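Local coordinates for putative two-component sensor histidine kinase protein (Sinorhizobium meliloti, PDB 3HCY) that probably acts as a sensor histidine kinase that autophosphorylates from ATP, this fragment being its GAF domain, at residues Tyr8-Leu19 with Glu122-Leu133. Residues are numbered along the deposited sequence; the frame is centred on the assembly and turned at random.
Sequences YEATLDAIQGAL and EIGMALTIARQL
The GAF domain pairs its N- and C-terminal helices on one side of an antiparallel sheet, and I129 shows how such a pair interlocks: its side chain enters the facing helix as a knob into the hole formed by T11, A14, I15 and A18. Segments 8-19 and 122-133, parts of helices 5-19 and 120-146, run antiparallel at 168°, with their axes 10.1 Å apart at closest approach. With CG1 anti to its own carbonyl carbon (chi1 -66°), I129 divides the work between two branches. The CD1 end reaches the methyl of A14, with CB 3.8 Å from I129 CD1, while the CG2 branch meets CG2 of T11, the two side chains sliding past each other in opposite directions. The hydroxyl of T11 is engaged within its own helix, bonded to the backbone carbonyl of V7. Toward the sheet, I15 rests on F108 and A24, and A130 of the partner helix also touches F108, so both helices pack on the strands. Further along, L133 meets Y8 nearly at right angles, L133 CD1 coming to the ring edge, close to its plane, 4.1 Å from Y8 CD1. The second subunit packs against the pair: its Q132 lies on A14, and its R139 forms a salt bridge with D13, which also pairs with R41 of its own chain. At the other end, L19 forks over the turn E122 to A126: its CD1 lies 4.0 Å from A126 CB, and its CD2 lies 3.8 Å from M125 CB. The M125 chain, bent at chi3 (-60°), brings its terminal methyl CE to 3.6 Å from the backbone O of A18.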
loop_
_atom_site.group_PDB
_atom_site.type_symbol
_atom_site.label_atom_id
_atom_site.label_comp_id
_atom_site.label_asym_id
_atom_site.label_seq_id
_atom_site.Cartn_x
_atom_site.Cartn_y
_atom_site.Cartn_z
ATOM N N TYR A 8 4.885 9.197 -0.020
ATOM C CA TYR A 8 3.620 9.936 -0.259
ATOM C C TYR A 8 3.265 9.978 -1.750
ATOM O O TYR A 8 2.146 9.652 -2.130
ATOM C CB TYR A 8 3.694 11.368 0.267
ATOM C CG TYR A 8 3.894 11.536 1.772
ATOM C CD1 TYR A 8 3.416 10.621 2.686
ATOM C CD2 TYR A 8 4.538 12.651 2.266
ATOM C CE1 TYR A 8 3.605 10.803 4.048
ATOM C CE2 TYR A 8 4.716 12.841 3.594
ATOM C CZ TYR A 8 4.243 11.929 4.481
ATOM O OH TYR A 8 4.448 12.157 5.810
ATOM N N GLU A 9 4.214 10.377 -2.590
ATOM C CA GLU A 9 3.981 10.368 -4.029
ATOM C C GLU A 9 3.608 8.959 -4.618
ATOM O O GLU A 9 2.700 8.863 -5.492
ATOM C CB GLU A 9 5.185 10.965 -4.778
ATOM C CG GLU A 9 5.454 12.437 -4.566
ATOM C CD GLU A 9 4.200 13.373 -4.620
ATOM O OE1 GLU A 9 3.451 13.480 -5.651
ATOM O OE2 GLU A 9 3.962 14.053 -3.586
ATOM N N ALA A 10 4.282 7.903 -4.134
ATOM C CA ALA A 10 3.971 6.509 -4.529
ATOM C C ALA A 10 2.530 6.169 -4.170
ATOM O O ALA A 10 1.822 5.415 -4.914
ATOM C CB ALA A 10 4.963 5.469 -3.818
ATOM N N THR A 11 2.104 6.686 -3.006
ATOM C CA THR A 11 0.785 6.343 -2.529
ATOM C C THR A 11 -0.215 7.023 -3.434
ATOM O O THR A 11 -1.206 6.438 -3.854
ATOM C CB THR A 11 0.520 6.794 -1.119
ATOM O OG1 THR A 11 1.458 6.206 -0.224
ATOM C CG2 THR A 11 -0.800 6.355 -0.728
ATOM N N LEU A 12 0.065 8.278 -3.732
ATOM C CA LEU A 12 -0.776 9.044 -4.604
ATOM C C LEU A 12 -0.806 8.333 -5.988
ATOM O O LEU A 12 -1.866 8.265 -6.653
ATOM C CB LEU A 12 -0.266 10.516 -4.668
ATOM C CG LEU A 12 -0.289 11.449 -3.416
ATOM C CD1 LEU A 12 0.386 12.798 -3.660
ATOM C CD2 LEU A 12 -1.715 11.632 -2.767
ATOM N N ASP A 13 0.344 7.795 -6.403
ATOM C CA ASP A 13 0.374 6.974 -7.611
ATOM C C ASP A 13 -0.547 5.754 -7.483
ATOM O O ASP A 13 -1.348 5.488 -8.394
ATOM C CB ASP A 13 1.770 6.486 -7.967
ATOM C CG ASP A 13 2.690 7.593 -8.349
ATOM O OD1 ASP A 13 2.288 8.646 -8.846
ATOM O OD2 ASP A 13 3.885 7.430 -8.151
ATOM N N ALA A 14 -0.438 5.035 -6.370
ATOM C CA ALA A 14 -1.275 3.864 -6.206
ATOM C C ALA A 14 -2.730 4.321 -6.104
ATOM O O ALA A 14 -3.580 3.687 -6.666
ATOM C CB ALA A 14 -0.874 3.023 -4.981
ATOM N N ILE A 15 -3.020 5.412 -5.406
ATOM C CA ILE A 15 -4.414 5.809 -5.274
ATOM C C ILE A 15 -5.068 6.003 -6.647
ATOM O O ILE A 15 -6.191 5.544 -6.860
ATOM C CB ILE A 15 -4.623 7.077 -4.444
ATOM C CG1 ILE A 15 -4.562 6.747 -2.942
ATOM C CG2 ILE A 15 -5.969 7.651 -4.740
ATOM C CD1 ILE A 15 -3.659 7.767 -2.051
ATOM N N GLN A 16 -4.335 6.646 -7.556
ATOM C CA GLN A 16 -4.828 6.968 -8.891
ATOM C C GLN A 16 -5.065 5.747 -9.755
ATOM O O GLN A 16 -6.087 5.649 -10.452
ATOM C CB GLN A 16 -3.828 7.886 -9.609
ATOM C CG GLN A 16 -3.719 9.313 -8.952
ATOM C CD GLN A 16 -2.659 10.205 -9.629
ATOM O OE1 GLN A 16 -1.716 9.682 -10.232
ATOM N NE2 GLN A 16 -2.807 11.535 -9.528
ATOM N N GLY A 17 -4.095 4.852 -9.726
ATOM C CA GLY A 17 -4.156 3.649 -10.468
ATOM C C GLY A 17 -5.160 2.662 -9.930
ATOM O O GLY A 17 -5.856 2.011 -10.707
ATOM N N ALA A 18 -5.248 2.515 -8.610
ATOM C CA ALA A 18 -6.235 1.585 -8.017
ATOM C C ALA A 18 -7.692 2.128 -7.958
ATOM O O ALA A 18 -8.650 1.345 -8.001
ATOM C CB ALA A 18 -5.774 1.073 -6.652
ATOM N N LEU A 19 -7.874 3.439 -7.875
ATOM C CA LEU A 19 -9.213 3.956 -7.584
ATOM C C LEU A 19 -9.751 4.948 -8.578
ATOM O O LEU A 19 -10.901 5.404 -8.391
ATOM C CB LEU A 19 -9.306 4.629 -6.215
ATOM C CG LEU A 19 -8.801 3.914 -4.962
ATOM C CD1 LEU A 19 -8.674 4.913 -3.800
ATOM C CD2 LEU A 19 -9.709 2.715 -4.585
ATOM N N GLU A 122 -13.747 -0.700 -4.200
ATOM C CA GLU A 122 -12.785 0.417 -4.142
ATOM C C GLU A 122 -12.522 0.791 -2.703
ATOM O O GLU A 122 -11.386 1.098 -2.333
ATOM C CB GLU A 122 -13.160 1.653 -4.970
ATOM C CG GLU A 122 -13.153 1.452 -6.508
ATOM C CD GLU A 122 -13.616 2.717 -7.384
ATOM O OE1 GLU A 122 -14.145 3.751 -6.843
ATOM O OE2 GLU A 122 -13.489 2.636 -8.631
ATOM N N ILE A 123 -13.546 0.714 -1.873
ATOM C CA ILE A 123 -13.348 0.890 -0.429
ATOM C C ILE A 123 -12.248 -0.085 0.082
ATOM O O ILE A 123 -11.267 0.312 0.752
ATOM C CB ILE A 123 -14.719 0.724 0.333
ATOM C CG1 ILE A 123 -15.658 1.907 -0.047
ATOM C CG2 ILE A 123 -14.499 0.610 1.846
ATOM C CD1 ILE A 123 -17.169 1.731 0.166
ATOM N N GLY A 124 -12.382 -1.356 -0.277
ATOM C CA GLY A 124 -11.397 -2.353 0.110
ATOM C C GLY A 124 -10.016 -2.015 -0.417
ATOM O O GLY A 124 -9.025 -2.087 0.299
ATOM N N MET A 125 -9.938 -1.667 -1.689
ATOM C CA MET A 125 -8.670 -1.250 -2.222
ATOM C C MET A 125 -8.108 -0.081 -1.358
ATOM O O MET A 125 -6.969 -0.182 -0.897
ATOM C CB MET A 125 -8.813 -0.918 -3.706
ATOM C CG MET A 125 -8.803 -2.177 -4.551
ATOM S SD MET A 125 -9.022 -1.866 -6.298
ATOM C CE MET A 125 -10.639 -1.074 -6.267
ATOM N N ALA A 126 -8.931 0.950 -1.077
ATOM C CA ALA A 126 -8.507 2.194 -0.378
ATOM C C ALA A 126 -7.979 1.952 1.056
ATOM O O ALA A 126 -6.901 2.492 1.478
ATOM C CB ALA A 126 -9.665 3.146 -0.318
ATOM N N LEU A 127 -8.746 1.134 1.786
ATOM C CA LEU A 127 -8.339 0.661 3.098
ATOM C C LEU A 127 -6.989 0.018 3.051
ATOM O O LEU A 127 -6.129 0.241 3.925
ATOM C CB LEU A 127 -9.328 -0.369 3.610
ATOM C CG LEU A 127 -10.609 0.278 4.113
ATOM C CD1 LEU A 127 -11.764 -0.681 4.117
ATOM C CD2 LEU A 127 -10.343 0.884 5.490
ATOM N N THR A 128 -6.794 -0.796 2.028
ATOM C CA THR A 128 -5.542 -1.527 1.911
ATOM C C THR A 128 -4.406 -0.533 1.823
ATOM O O THR A 128 -3.428 -0.659 2.576
ATOM C CB THR A 128 -5.546 -2.488 0.719
ATOM O OG1 THR A 128 -6.746 -3.274 0.809
ATOM C CG2 THR A 128 -4.311 -3.398 0.749
ATOM N N ILE A 129 -4.597 0.502 0.994
ATOM C CA ILE A 129 -3.563 1.476 0.815
ATOM C C ILE A 129 -3.319 2.312 2.077
ATOM O O ILE A 129 -2.160 2.624 2.430
ATOM C CB ILE A 129 -3.710 2.370 -0.473
ATOM C CG1 ILE A 129 -3.560 1.581 -1.736
ATOM C CG2 ILE A 129 -2.925 3.696 -0.524
ATOM C CD1 ILE A 129 -3.991 2.482 -2.889
ATOM N N ALA A 130 -4.413 2.632 2.766
ATOM C CA ALA A 130 -4.373 3.326 4.032
ATOM C C ALA A 130 -3.578 2.523 5.071
ATOM O O ALA A 130 -2.780 3.111 5.815
ATOM C CB ALA A 130 -5.763 3.576 4.481
ATOM N N ARG A 131 -3.738 1.195 5.129
ATOM C CA ARG A 131 -2.881 0.414 6.062
ATOM C C ARG A 131 -1.443 0.601 5.676
ATOM O O ARG A 131 -0.569 0.773 6.539
ATOM C CB ARG A 131 -3.056 -1.078 5.965
ATOM C CG ARG A 131 -4.425 -1.634 6.106
ATOM C CD ARG A 131 -4.390 -3.232 5.856
ATOM N NE ARG A 131 -5.718 -3.840 6.073
ATOM C CZ ARG A 131 -6.167 -4.278 7.244
ATOM N NH1 ARG A 131 -5.410 -4.235 8.333
ATOM N NH2 ARG A 131 -7.373 -4.786 7.329
ATOM N N GLN A 132 -1.178 0.508 4.376
ATOM C CA GLN A 132 0.189 0.492 3.966
ATOM C C GLN A 132 0.895 1.839 4.223
ATOM O O GLN A 132 2.133 1.881 4.520
ATOM C CB GLN A 132 0.327 0.080 2.520
ATOM C CG GLN A 132 1.769 -0.280 2.214
ATOM C CD GLN A 132 1.925 -1.106 0.964
ATOM O OE1 GLN A 132 0.970 -1.741 0.505
ATOM N NE2 GLN A 132 3.144 -1.111 0.390
ATOM N N LEU A 133 0.125 2.941 4.114
ATOM C CA LEU A 133 0.677 4.251 4.501
ATOM C C LEU A 133 0.986 4.233 6.021
ATOM O O LEU A 133 2.064 4.633 6.475
ATOM C CB LEU A 133 -0.296 5.371 4.174
ATOM C CG LEU A 133 0.093 6.796 4.578
ATOM C CD1 LEU A 133 1.353 7.244 3.844
ATOM C CD2 LEU A 133 -1.051 7.835 4.345
#